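Local coordinates for carboxypeptidase A (Helicoverpa armigera, PDB 1JQG), which probably removes C-terminal residues from peptides as a zinc-dependent metallocarboxypeptidase of the M14 family, and is made in the mid-gut as a pro-protein, at residues 131-134 and 135-138; 144-147 and 148-151; 160-163 and 164-168; 250-253 and 254-257; 402-405 and 406-410. All blocks are in the same frame, centred on the assembly; numbering follows the deposited sequence.

Contact 1: residues 131-134 and 135-138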
loop_
_atom_site.group_PDB
_atom_site.type_symbol
_atom_site.label_atom_id
_atom_site.label_comp_id
_atom_site.label_asym_id
_atom_site.label_seq_id
_atom_site.Cartn_x
_atom_site.Cartn_y
_atom_site.Cartn_z
ATOM N N LEU A 131 11.657 8.917 13.405
ATOM C CA LEU A 131 10.551 8.894 14.355
ATOM C C LEU A 131 10.960 9.226 15.772
ATOM O O LEU A 131 10.214 9.918 16.470
ATOM C CB LEU A 131 9.824 7.533 14.361
ATOM C CG LEU A 131 9.241 7.087 13.008
ATOM C CD1 LEU A 131 8.467 5.780 13.153
ATOM C CD2 LEU A 131 8.407 8.204 12.377
ATOM N N GLN A 132 12.094 8.665 16.201
ATOM C CA GLN A 132 12.627 8.901 17.546
ATOM C C GLN A 132 13.145 10.300 17.765
ATOM O O GLN A 132 13.093 10.847 18.869
ATOM C CB GLN A 132 13.733 7.886 17.853
ATOM C CG GLN A 132 13.221 6.463 17.951
ATOM C CD GLN A 132 14.333 5.447 18.027
ATOM O OE1 GLN A 132 14.536 4.626 17.120
ATOM N NE2 GLN A 132 15.086 5.505 19.095
ATOM N N GLU A 133 13.610 10.959 16.730
ATOM C CA GLU A 133 14.162 12.293 16.777
ATOM C C GLU A 133 13.048 13.313 16.883
ATOM O O GLU A 133 13.094 14.353 17.584
ATOM C CB GLU A 133 15.033 12.599 15.561
ATOM C CG GLU A 133 16.290 11.726 15.462
ATOM C CD GLU A 133 17.190 11.887 16.688
ATOM O OE1 GLU A 133 17.641 13.045 16.844
ATOM O OE2 GLU A 133 17.410 10.900 17.418
ATOM N N LEU A 134 11.935 12.978 16.269
ATOM C CA LEU A 134 10.740 13.811 16.291
ATOM C C LEU A 134 10.170 13.882 17.692
ATOM O O LEU A 134 9.795 14.965 18.183
ATOM C CB LEU A 134 9.743 13.186 15.291
ATOM C CG LEU A 134 9.198 14.087 14.194
ATOM C CD1 LEU A 134 10.274 14.844 13.431
ATOM C CD2 LEU A 134 8.378 13.247 13.210
ATOM N N ALA A 135 10.185 12.730 18.400
ATOM C CA ALA A 135 9.679 12.724 19.774
ATOM C C ALA A 135 10.539 13.488 20.777
ATOM O O ALA A 135 10.030 13.853 21.845
ATOM C CB ALA A 135 9.469 11.306 20.301
ATOM N N LYS A 136 11.805 13.710 20.448
ATOM C CA LYS A 136 12.688 14.574 21.232
ATOM C C LYS A 136 12.481 16.074 21.029
ATOM O O LYS A 136 12.573 16.844 21.959
ATOM C CB LYS A 136 14.141 14.287 20.821
ATOM C CG LYS A 136 14.597 12.883 21.188
ATOM C CD LYS A 136 16.076 12.693 20.855
ATOM C CE LYS A 136 16.422 11.191 20.748
ATOM N NZ LYS A 136 17.801 11.020 20.193
ATOM N N GLU A 137 12.201 16.489 19.794
ATOM C CA GLU A 137 12.038 17.905 19.466
ATOM C C GLU A 137 10.624 18.410 19.680
ATOM O O GLU A 137 10.399 19.594 19.959
ATOM C CB GLU A 137 12.424 18.169 18.003
ATOM C CG GLU A 137 12.658 19.621 17.634
ATOM C CD GLU A 137 13.129 19.820 16.205
ATOM O OE1 GLU A 137 13.583 18.794 15.645
ATOM O OE2 GLU A 137 13.075 20.923 15.613
ATOM N N PHE A 138 9.622 17.527 19.532
ATOM C CA PHE A 138 8.221 17.888 19.701
ATOM C C PHE A 138 7.474 16.979 20.675
ATOM O O PHE A 138 6.514 16.247 20.309
ATOM C CB PHE A 138 7.547 17.827 18.300
ATOM C CG PHE A 138 8.271 18.641 17.261
ATOM C CD1 PHE A 138 9.049 17.977 16.321
ATOM C CD2 PHE A 138 8.248 20.028 17.230
ATOM C CE1 PHE A 138 9.765 18.675 15.344
ATOM C CE2 PHE A 138 8.955 20.716 16.249
ATOM C CZ PHE A 138 9.735 20.068 15.303
#
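Leu134 O takes two N-H groups: Phe138 N gives it a well-formed bond of 2.9 Å and Glu137 N a weak one. This is the last turn of helix 124-137, an amphipathic helix laid against the sheet of the carboxypeptidase fold, and Phe138 is the first residue to leave helical angles. One step back, Glu133 O is a second such case, bonded by Glu137 N at 3.2 Å and only weakly by Lys136 N.

On the outer side, Glu133 and Lys136 run side by side in the same direction and form a salt bridge, Glu133 OE2 to Lys136 NZ, of 2.8 Å. The ammonium comes in on the syn side of OE2, 27° out of the carboxylate plane. The glutamate chain folds at its second torsion (chi2 -59°), which brings the carboxylate back toward the lysine, whereas the lysine is extended and its CG passes 3.4 Å from Gln132 O. Arg113 makes a long, weak ion pair with the same OE2. An alanine in place of Glu133 would remove the carboxylate, and Lys136 NZ would probably lose its charge mate here and swing more freely.

The inner side is apolar. Leu131 and Leu134 rest on Leu159 of strand 155-161, and Leu134 and Phe138 both touch Ile200 of helix 187-200. At the exposed helix end, Glu137, paired with Arg115, lays its CG over one face of the Phe138 ring toward the rim. Between the leucine and the aromatic ring, Leu134 CD1 stands 4.3 Å from Phe138 CE1.

Contact 2: residues 144-147 and 148-151; sequences VVEG and GKSF
Glu146 OE1 and Lys149 NZ form a salt bridge of 3.3 Å, weak as a hydrogen bond, across a classic beta bulge in strand 142-149. The same OE1 has a stronger partner in Ser155 OG, on the neighbouring strand of the hairpin, so OE1 has two partners. Ser155 also touches the lysine side chain, which places all three groups on one side of the hairpin.

The two side chains cross at a slant. The lysine chain bends at the second torsion (chi2 -76°) and then runs straight, so that Lys149 CE comes up obliquely beside the two oxygens, 3.4 Å from Glu146 OE2 and nearly as close to OE1.

The bulge accounts for the pairing. Gly147 and Gly148 both face Ile156, each bonded to it through the backbone, and the extra residue lets positions three apart meet on the same face. Gly148 adopts backbone angles at which a side-chain carbon would collide with the carbonyl oxygen of Gly147; a residue without one fits.

Further along, Val144 packs against Leu131 and Ala135 of helix 124-137, and past the strand end Ser150 OG bonds to Asp222 OD1. Back at the bulge, Glu146 is extended, with CG anti to the backbone N at chi1 -173°, and this Glu146 CG lies 3.4 Å from Gly148 O.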
loop_
_atom_site.group_PDB
_atom_site.type_symbol
_atom_site.label_atom_id
_atom_site.label_comp_id
_atom_site.label_asym_id
_atom_site.label_seq_id
_atom_site.Cartn_x
_atom_site.Cartn_y
_atom_site.Cartn_z
ATOM N N VAL A 144 6.380 8.689 20.141
ATOM C CA VAL A 144 6.814 7.527 19.378
ATOM C C VAL A 144 6.531 6.290 20.229
ATOM O O VAL A 144 6.738 6.256 21.440
ATOM C CB VAL A 144 8.278 7.630 18.963
ATOM C CG1 VAL A 144 9.226 7.593 20.158
ATOM C CG2 VAL A 144 8.635 6.563 17.928
ATOM N N VAL A 145 5.917 5.277 19.603
ATOM C CA VAL A 145 5.633 4.021 20.295
ATOM C C VAL A 145 5.952 2.817 19.425
ATOM O O VAL A 145 5.640 2.793 18.250
ATOM C CB VAL A 145 4.199 4.029 20.815
ATOM C CG1 VAL A 145 3.248 4.794 19.899
ATOM C CG2 VAL A 145 3.594 2.638 21.023
ATOM N N GLU A 146 6.572 1.798 19.967
ATOM C CA GLU A 146 6.789 0.515 19.375
ATOM C C GLU A 146 5.570 -0.387 19.509
ATOM O O GLU A 146 5.270 -0.868 20.597
ATOM C CB GLU A 146 7.957 -0.232 20.076
ATOM C CG GLU A 146 8.328 -1.535 19.375
ATOM C CD GLU A 146 9.439 -2.264 20.090
ATOM O OE1 GLU A 146 10.617 -1.974 19.802
ATOM O OE2 GLU A 146 9.147 -3.141 20.930
ATOM N N GLY A 147 4.913 -0.701 18.392
ATOM C CA GLY A 147 3.731 -1.556 18.432
ATOM C C GLY A 147 4.147 -3.021 18.588
ATOM O O GLY A 147 3.296 -3.846 18.892
ATOM N N GLY A 148 5.365 -3.395 18.208
ATOM C CA GLY A 148 5.848 -4.747 18.393
ATOM C C GLY A 148 7.110 -5.027 17.593
ATOM O O GLY A 148 7.863 -4.134 17.182
ATOM N N LYS A 149 7.393 -6.304 17.344
ATOM C CA LYS A 149 8.564 -6.739 16.613
ATOM C C LYS A 149 8.122 -7.545 15.390
ATOM O O LYS A 149 7.175 -8.348 15.427
ATOM C CB LYS A 149 9.471 -7.595 17.494
ATOM C CG LYS A 149 10.007 -6.991 18.772
ATOM C CD LYS A 149 11.138 -6.011 18.513
ATOM C CE LYS A 149 11.575 -5.301 19.785
ATOM N NZ LYS A 149 12.811 -4.480 19.535
ATOM N N SER A 150 8.854 -7.340 14.283
ATOM C CA SER A 150 8.554 -8.097 13.055
ATOM C C SER A 150 9.021 -9.545 13.200
ATOM O O SER A 150 9.655 -9.883 14.216
ATOM C CB SER A 150 9.242 -7.480 11.853
ATOM O OG SER A 150 10.664 -7.578 11.986
ATOM N N PHE A 151 8.692 -10.377 12.213
ATOM C CA PHE A 151 9.118 -11.792 12.279
ATOM C C PHE A 151 10.615 -11.923 12.523
ATOM O O PHE A 151 10.996 -12.710 13.390
ATOM C CB PHE A 151 8.701 -12.543 11.004
ATOM C CG PHE A 151 9.140 -13.984 10.996
ATOM C CD1 PHE A 151 8.308 -14.929 11.562
ATOM C CD2 PHE A 151 10.355 -14.412 10.463
ATOM C CE1 PHE A 151 8.667 -16.268 11.600
ATOM C CE2 PHE A 151 10.713 -15.744 10.503
ATOM C CZ PHE A 151 9.886 -16.678 11.064
#

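Contact 3: residues 160-163 and 164-168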
loop_
_atom_site.group_PDB
_atom_site.type_symbol
_atom_site.label_atom_id
_atom_site.label_comp_id
_atom_site.label_asym_id
_atom_site.label_seq_id
_atom_site.Cartn_x
_atom_site.Cartn_y
_atom_site.Cartn_z
ATOM N N ARG A 160 1.987 8.774 17.476
ATOM C CA ARG A 160 0.696 9.216 17.992
ATOM C C ARG A 160 0.735 10.733 18.092
ATOM O O ARG A 160 1.367 11.247 19.014
ATOM C CB ARG A 160 0.434 8.604 19.365
ATOM C CG ARG A 160 -0.011 7.146 19.310
ATOM C CD ARG A 160 -0.643 6.739 20.646
ATOM N NE ARG A 160 0.322 6.732 21.726
ATOM C CZ ARG A 160 0.100 6.540 22.997
ATOM N NH1 ARG A 160 -1.129 6.313 23.427
ATOM N NH2 ARG A 160 1.110 6.591 23.862
ATOM N N ILE A 161 0.223 11.422 17.102
ATOM C CA ILE A 161 0.225 12.881 17.056
ATOM C C ILE A 161 -1.051 13.443 17.700
ATOM O O ILE A 161 -2.183 13.103 17.340
ATOM C CB ILE A 161 0.353 13.373 15.593
ATOM C CG1 ILE A 161 1.577 12.728 14.940
ATOM C CG2 ILE A 161 0.356 14.894 15.594
ATOM C CD1 ILE A 161 1.882 12.912 13.488
ATOM N N SER A 162 -0.879 14.261 18.717
ATOM C CA SER A 162 -1.965 14.847 19.479
ATOM C C SER A 162 -1.535 16.021 20.352
ATOM O O SER A 162 -0.559 16.013 21.108
ATOM C CB SER A 162 -2.637 13.775 20.357
ATOM O OG SER A 162 -3.638 14.392 21.173
ATOM N N THR A 163 -2.361 17.026 20.443
ATOM C CA THR A 163 -2.144 18.194 21.293
ATOM C C THR A 163 -2.705 17.934 22.691
ATOM O O THR A 163 -2.406 18.584 23.706
ATOM C CB THR A 163 -2.822 19.472 20.753
ATOM O OG1 THR A 163 -4.209 19.143 20.638
ATOM C CG2 THR A 163 -2.296 19.935 19.415
ATOM N N THR A 164 -3.562 16.935 22.805
ATOM C CA THR A 164 -4.134 16.544 24.094
ATOM C C THR A 164 -3.624 15.194 24.574
ATOM O O THR A 164 -4.180 14.523 25.446
ATOM C CB THR A 164 -5.672 16.469 24.010
ATOM O OG1 THR A 164 -5.969 15.665 22.847
ATOM C CG2 THR A 164 -6.227 17.878 23.913
ATOM N N ASN A 165 -2.536 14.722 23.991
ATOM C CA ASN A 165 -1.935 13.446 24.322
ATOM C C ASN A 165 -2.907 12.281 24.393
ATOM O O ASN A 165 -2.896 11.441 25.315
ATOM C CB ASN A 165 -1.187 13.627 25.649
ATOM C CG ASN A 165 -0.304 12.437 25.993
ATOM O OD1 ASN A 165 0.467 11.947 25.154
ATOM N ND2 ASN A 165 -0.452 11.955 27.230
ATOM N N PHE A 166 -3.820 12.176 23.420
ATOM C CA PHE A 166 -4.834 11.138 23.388
ATOM C C PHE A 166 -5.688 11.023 24.644
ATOM O O PHE A 166 -6.249 9.941 24.897
ATOM C CB PHE A 166 -4.151 9.792 23.058
ATOM C CG PHE A 166 -3.969 9.558 21.580
ATOM C CD1 PHE A 166 -3.174 10.417 20.826
ATOM C CD2 PHE A 166 -4.569 8.507 20.922
ATOM C CE1 PHE A 166 -2.997 10.221 19.468
ATOM C CE2 PHE A 166 -4.397 8.315 19.562
ATOM C CZ PHE A 166 -3.603 9.165 18.821
ATOM N N GLN A 167 -5.819 12.109 25.404
ATOM C CA GLN A 167 -6.511 12.159 26.667
ATOM C C GLN A 167 -7.969 12.557 26.513
ATOM O O GLN A 167 -8.812 12.064 27.240
ATOM C CB GLN A 167 -5.803 13.152 27.597
ATOM C CG GLN A 167 -4.370 12.793 27.934
ATOM C CD GLN A 167 -4.203 11.486 28.685
ATOM O OE1 GLN A 167 -4.397 10.427 28.087
ATOM N NE2 GLN A 167 -3.841 11.680 29.957
ATOM N N ASP A 168 -8.261 13.460 25.598
ATOM C CA ASP A 168 -9.611 13.941 25.361
ATOM C C ASP A 168 -10.284 12.966 24.395
ATOM O O ASP A 168 -10.083 13.063 23.176
ATOM C CB ASP A 168 -9.601 15.362 24.824
ATOM C CG ASP A 168 -10.968 15.982 24.666
ATOM O OD1 ASP A 168 -11.147 16.833 23.761
ATOM O OD2 ASP A 168 -11.877 15.625 25.436
#
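Ser162 OG accepts two backbone hydrogen bonds from the chain that follows, Thr164 N at 3.0 Å and Phe166 N at 3.2 Å. The first closes an ST turn; the second is almost straight, with an angle of 175° at the hydrogen, and ties the serine to a type I' beta turn running from Thr164 to Gln167. That turn has its own bond, Gln167 N to Thr164 O at 2.9 Å. With OG anti to the backbone N (chi1 176°), the buried hydroxyl reaches over these N-H groups and also hydrogen-bonds Asp212 OD1 of strand 212-216. Close by, Thr164 OG1 is hydrogen-bonded to Lys171 NZ. If an alanine stood at Ser162, Thr164 N and Phe166 N would lose their shared acceptor and Asp212 OD1 its partner, and the turn would probably be less firmly fixed to the strand end.

The apolar and aromatic contacts gather round Phe166. Arg160 crosses one face of the ring: its CD sits over the centre in a CH-pi contact, 4.1 Å from the centroid, while CB meets CE1 at 3.8 Å. The guanidinium stands higher over the same face, CZ 5.6 Å from the centroid, its plane turned 49° from the ring; at that length the cation-pi attraction is at most weak. Phe166 also meets the His295 ring steeply. The closest approach to the ring from residues 160-163 is Ser162 CB, 3.4 Å from Phe166 CD1.

Contact 4: residues 250-253 and 254-257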
loop_
_atom_site.group_PDB
_atom_site.type_symbol
_atom_site.label_atom_id
_atom_site.label_comp_id
_atom_site.label_asym_id
_atom_site.label_seq_id
_atom_site.Cartn_x
_atom_site.Cartn_y
_atom_site.Cartn_z
ATOM N N GLY A 250 7.198 -16.359 3.168
ATOM C CA GLY A 250 6.453 -15.135 3.249
ATOM C C GLY A 250 4.960 -15.297 3.032
ATOM O O GLY A 250 4.467 -16.023 2.149
ATOM N N VAL A 251 4.231 -14.450 3.717
ATOM C CA VAL A 251 2.792 -14.362 3.727
ATOM C C VAL A 251 2.367 -12.967 3.240
ATOM O O VAL A 251 3.023 -11.972 3.532
ATOM C CB VAL A 251 2.239 -14.576 5.139
ATOM C CG1 VAL A 251 0.769 -14.181 5.184
ATOM C CG2 VAL A 251 2.494 -15.985 5.663
ATOM N N ASP A 252 1.320 -12.934 2.409
ATOM C CA ASP A 252 0.749 -11.662 1.971
ATOM C C ASP A 252 -0.047 -11.075 3.148
ATOM O O ASP A 252 -1.129 -11.554 3.496
ATOM C CB ASP A 252 -0.180 -11.892 0.786
ATOM C CG ASP A 252 -0.704 -10.614 0.161
ATOM O OD1 ASP A 252 -1.270 -10.730 -0.944
ATOM O OD2 ASP A 252 -0.541 -9.524 0.776
ATOM N N LEU A 253 0.526 -10.014 3.731
ATOM C CA LEU A 253 -0.122 -9.414 4.925
ATOM C C LEU A 253 -1.482 -8.811 4.675
ATOM O O LEU A 253 -2.322 -8.680 5.555
ATOM C CB LEU A 253 0.796 -8.359 5.529
ATOM C CG LEU A 253 2.126 -8.840 6.100
ATOM C CD1 LEU A 253 2.961 -7.644 6.560
ATOM C CD2 LEU A 253 1.886 -9.814 7.276
ATOM N N ASN A 254 -1.803 -8.491 3.423
ATOM C CA ASN A 254 -3.104 -7.926 3.074
ATOM C C ASN A 254 -4.112 -9.026 2.834
ATOM O O ASN A 254 -5.187 -8.821 2.263
ATOM C CB ASN A 254 -2.992 -6.970 1.888
ATOM C CG ASN A 254 -4.029 -5.838 1.988
ATOM O OD1 ASN A 254 -4.558 -5.581 3.078
ATOM N ND2 ASN A 254 -4.348 -5.156 0.899
ATOM N N ARG A 255 -3.790 -10.246 3.247
ATOM C CA ARG A 255 -4.671 -11.395 3.129
ATOM C C ARG A 255 -4.673 -12.136 4.483
ATOM O O ARG A 255 -5.278 -13.173 4.667
ATOM C CB ARG A 255 -4.268 -12.344 2.029
ATOM C CG ARG A 255 -3.961 -11.764 0.662
ATOM C CD ARG A 255 -5.257 -11.547 -0.106
ATOM N NE ARG A 255 -4.971 -10.841 -1.343
ATOM C CZ ARG A 255 -5.494 -11.151 -2.516
ATOM N NH1 ARG A 255 -6.347 -12.170 -2.614
ATOM N NH2 ARG A 255 -5.134 -10.424 -3.573
ATOM N N ASN A 256 -3.973 -11.582 5.464
ATOM C CA ASN A 256 -3.841 -12.150 6.788
ATOM C C ASN A 256 -4.737 -11.513 7.853
ATOM O O ASN A 256 -4.619 -11.793 9.057
ATOM C CB ASN A 256 -2.374 -12.005 7.197
ATOM C CG ASN A 256 -1.984 -13.009 8.277
ATOM O OD1 ASN A 256 -2.145 -14.198 8.072
ATOM N ND2 ASN A 256 -1.464 -12.446 9.369
ATOM N N PHE A 257 -5.707 -10.686 7.440
ATOM C CA PHE A 257 -6.628 -10.055 8.413
ATOM C C PHE A 257 -7.913 -10.828 8.586
ATOM O O PHE A 257 -8.279 -11.596 7.722
ATOM C CB PHE A 257 -6.939 -8.611 8.028
ATOM C CG PHE A 257 -5.789 -7.662 8.252
ATOM C CD1 PHE A 257 -4.715 -7.607 7.379
ATOM C CD2 PHE A 257 -5.757 -6.841 9.380
ATOM C CE1 PHE A 257 -3.654 -6.760 7.616
ATOM C CE2 PHE A 257 -4.709 -5.975 9.633
ATOM C CZ PHE A 257 -3.645 -5.925 8.730
#
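The zinc-site loop of this carboxypeptidase turns at Asp252, where OD2 accepts a hydrogen bond of 3.1 Å from Asn254 N. The N-H meets the oxygen from above the carboxylate plane, 45° out of it. OD2 also hydrogen-bonds His181 NE2, and His181 is one of the three zinc ligands, which places Asp252 in the second shell, consistent with a role in orienting the zinc ligand. The other oxygen, OD1, forms a salt bridge with Arg235.

Because its side-chain oxygen takes the N-H two residues on, Asp252 makes an Asx turn. Its main-chain O is used too, by Arg255 N at 3.0 Å, and Asn256 N follows with a weak bond to Leu253 O. With CG anti to the backbone N (chi1 -174°), the carboxylate lies alongside the start of Asn254, and the bent chain of Arg255 crosses it at a slant, its CG 3.3 Å from OD1. Asp252 OD1 lies 3.7 Å from Arg255 NE but well out of the guanidinium plane, so no N-H points at it and the long pair rests on charge alone.

The sequence Asp-Leu-Asn-Arg-Asn-Phe is familiar from M14 relatives, where its Asn-Arg pair lines the pocket for the substrate's terminal carboxylate; Asn254 and Arg255 are consistent with that role. The Asn254 side chain comes about 5 Å from the zinc ion and touches His306, while its OD1 is held by Ala366 N. On the buried side, the edge of the Phe257 ring faces Leu253 O near the ring plane, with CE1 3.1 Å from that oxygen.

Contact 5: residues 402-405 and 406-410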
loop_
_atom_site.group_PDB
_atom_site.type_symbol
_atom_site.label_atom_id
_atom_site.label_comp_id
_atom_site.label_asym_id
_atom_site.label_seq_id
_atom_site.Cartn_x
_atom_site.Cartn_y
_atom_site.Cartn_z
ATOM N N ILE A 402 8.487 12.160 -6.050
ATOM C CA ILE A 402 8.486 11.890 -4.617
ATOM C C ILE A 402 7.723 12.914 -3.792
ATOM O O ILE A 402 6.860 12.518 -2.980
ATOM C CB ILE A 402 9.893 11.732 -4.066
ATOM C CG1 ILE A 402 10.670 10.643 -4.798
ATOM C CG2 ILE A 402 9.782 11.502 -2.550
ATOM C CD1 ILE A 402 11.959 10.184 -4.131
ATOM N N GLU A 403 8.042 14.193 -3.936
ATOM C CA GLU A 403 7.323 15.246 -3.234
ATOM C C GLU A 403 5.877 15.377 -3.687
ATOM O O GLU A 403 4.978 15.656 -2.896
ATOM C CB GLU A 403 8.071 16.584 -3.397
ATOM C CG GLU A 403 7.467 17.695 -2.549
ATOM C CD GLU A 403 8.287 18.971 -2.541
ATOM O OE1 GLU A 403 9.017 19.287 -1.582
ATOM O OE2 GLU A 403 8.207 19.705 -3.541
ATOM N N GLN A 404 5.615 15.278 -4.995
ATOM C CA GLN A 404 4.286 15.454 -5.559
ATOM C C GLN A 404 3.377 14.324 -5.078
ATOM O O GLN A 404 2.209 14.580 -4.814
ATOM C CB GLN A 404 4.327 15.462 -7.085
ATOM C CG GLN A 404 2.963 15.439 -7.771
ATOM C CD GLN A 404 2.063 16.594 -7.420
ATOM O OE1 GLN A 404 2.441 17.688 -6.991
ATOM N NE2 GLN A 404 0.746 16.427 -7.584
ATOM N N ALA A 405 3.928 13.126 -4.921
ATOM C CA ALA A 405 3.251 11.962 -4.431
ATOM C C ALA A 405 2.709 12.217 -3.026
ATOM O O ALA A 405 1.508 11.995 -2.808
ATOM C CB ALA A 405 4.222 10.784 -4.466
ATOM N N GLY A 406 3.537 12.814 -2.189
ATOM C CA GLY A 406 3.149 13.198 -0.848
ATOM C C GLY A 406 2.121 14.327 -0.807
ATOM O O GLY A 406 1.132 14.236 -0.105
ATOM N N PHE A 407 2.429 15.383 -1.549
ATOM C CA PHE A 407 1.594 16.599 -1.523
ATOM C C PHE A 407 0.213 16.325 -2.087
ATOM O O PHE A 407 -0.824 16.686 -1.529
ATOM C CB PHE A 407 2.282 17.722 -2.321
ATOM C CG PHE A 407 1.428 18.906 -2.645
ATOM C CD1 PHE A 407 1.290 19.905 -1.691
ATOM C CD2 PHE A 407 0.764 19.033 -3.856
ATOM C CE1 PHE A 407 0.487 21.005 -1.935
ATOM C CE2 PHE A 407 -0.027 20.157 -4.106
ATOM C CZ PHE A 407 -0.174 21.142 -3.141
ATOM N N GLU A 408 0.208 15.657 -3.254
ATOM C CA GLU A 408 -1.050 15.241 -3.909
ATOM C C GLU A 408 -2.003 14.446 -3.021
ATOM O O GLU A 408 -3.167 14.761 -2.846
ATOM C CB GLU A 408 -0.643 14.319 -5.065
ATOM C CG GLU A 408 -1.722 14.006 -6.066
ATOM C CD GLU A 408 -1.167 13.146 -7.198
ATOM O OE1 GLU A 408 -1.705 12.047 -7.353
ATOM O OE2 GLU A 408 -0.243 13.691 -7.832
ATOM N N THR A 409 -1.493 13.407 -2.337
ATOM C CA THR A 409 -2.259 12.550 -1.467
ATOM C C THR A 409 -2.746 13.269 -0.226
ATOM O O THR A 409 -3.855 13.031 0.261
ATOM C CB THR A 409 -1.440 11.307 -1.037
ATOM O OG1 THR A 409 -0.829 10.721 -2.195
ATOM C CG2 THR A 409 -2.300 10.238 -0.368
ATOM N N TRP A 410 -1.957 14.237 0.250
ATOM C CA TRP A 410 -2.292 14.920 1.506
ATOM C C TRP A 410 -3.551 15.772 1.303
ATOM O O TRP A 410 -4.346 16.014 2.217
ATOM C CB TRP A 410 -1.117 15.740 2.012
ATOM C CG TRP A 410 -1.388 16.536 3.260
ATOM C CD1 TRP A 410 -1.310 17.895 3.436
ATOM C CD2 TRP A 410 -1.760 15.978 4.527
ATOM N NE1 TRP A 410 -1.621 18.207 4.747
ATOM C CE2 TRP A 410 -1.894 17.047 5.437
ATOM C CE3 TRP A 410 -1.999 14.697 4.993
ATOM C CZ2 TRP A 410 -2.251 16.872 6.771
ATOM C CZ3 TRP A 410 -2.353 14.479 6.313
ATOM C CH2 TRP A 410 -2.469 15.569 7.167
#
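Gln404 lies across Glu408, one turn further along the helix, and its NE2 donates to Glu408 OE2 at 2.9 Å. The bond is fairly straight (157° at the hydrogen) and uses the anti lone pair of OE2, the one turned away from the other carboxylate oxygen. A bend at the glutamine's second torsion (chi2 59°) turns the amide toward the next turn of the helix. The same NE2 also hydrogen-bonds Val342 O, which fixes the rotation of the buried amide, and OE1 comes 3.8 Å from Phe407 CD2.

Ala405 O is gripped twice by Thr409. Its OG1 donates at 2.7 Å, nearly along the C=O axis, and Thr409 N adds a weak backbone bond of 3.3 Å. Phe407 N bonds to Glu403 O at 2.9 Å.

Phe407 touches Tyr193 of helix 187-200, while on the sheet side Thr409 packs on Tyr381 and Leu383 of strand 377-383, its side chain about 10 Å from that of Glu382, the predicted proton donor/acceptor. A serine or threonine hydroxyl bonded to the carbonyl four residues back is a common feature of helices, found here in the first turns of helix 402-421, packed on the central sheet of this zinc carboxypeptidase.

Overall arrangement
The five contacts follow one another along the chain, all within the zinc carboxypeptidase domain. Contacts 1, 2 and 3 form one neighbourhood: helix 124-137 leads into strand 142-149, which pairs with strand 155-161. Contact 1 touches contact 2 by side-chain packing between helix and strand, and contact 2 touches contact 3 through Val145 and Arg160; their centres are about 15 to 20 Å apart. Contact 5, about 23 Å from contact 1 between centres, rests like it on helix 187-200. Contact 4 alone lies beside the zinc, its centre about 18 Å from that of contact 2 and 31 Å from those of contacts 1 and 3; the other four are part of the framework round the mixed sheet.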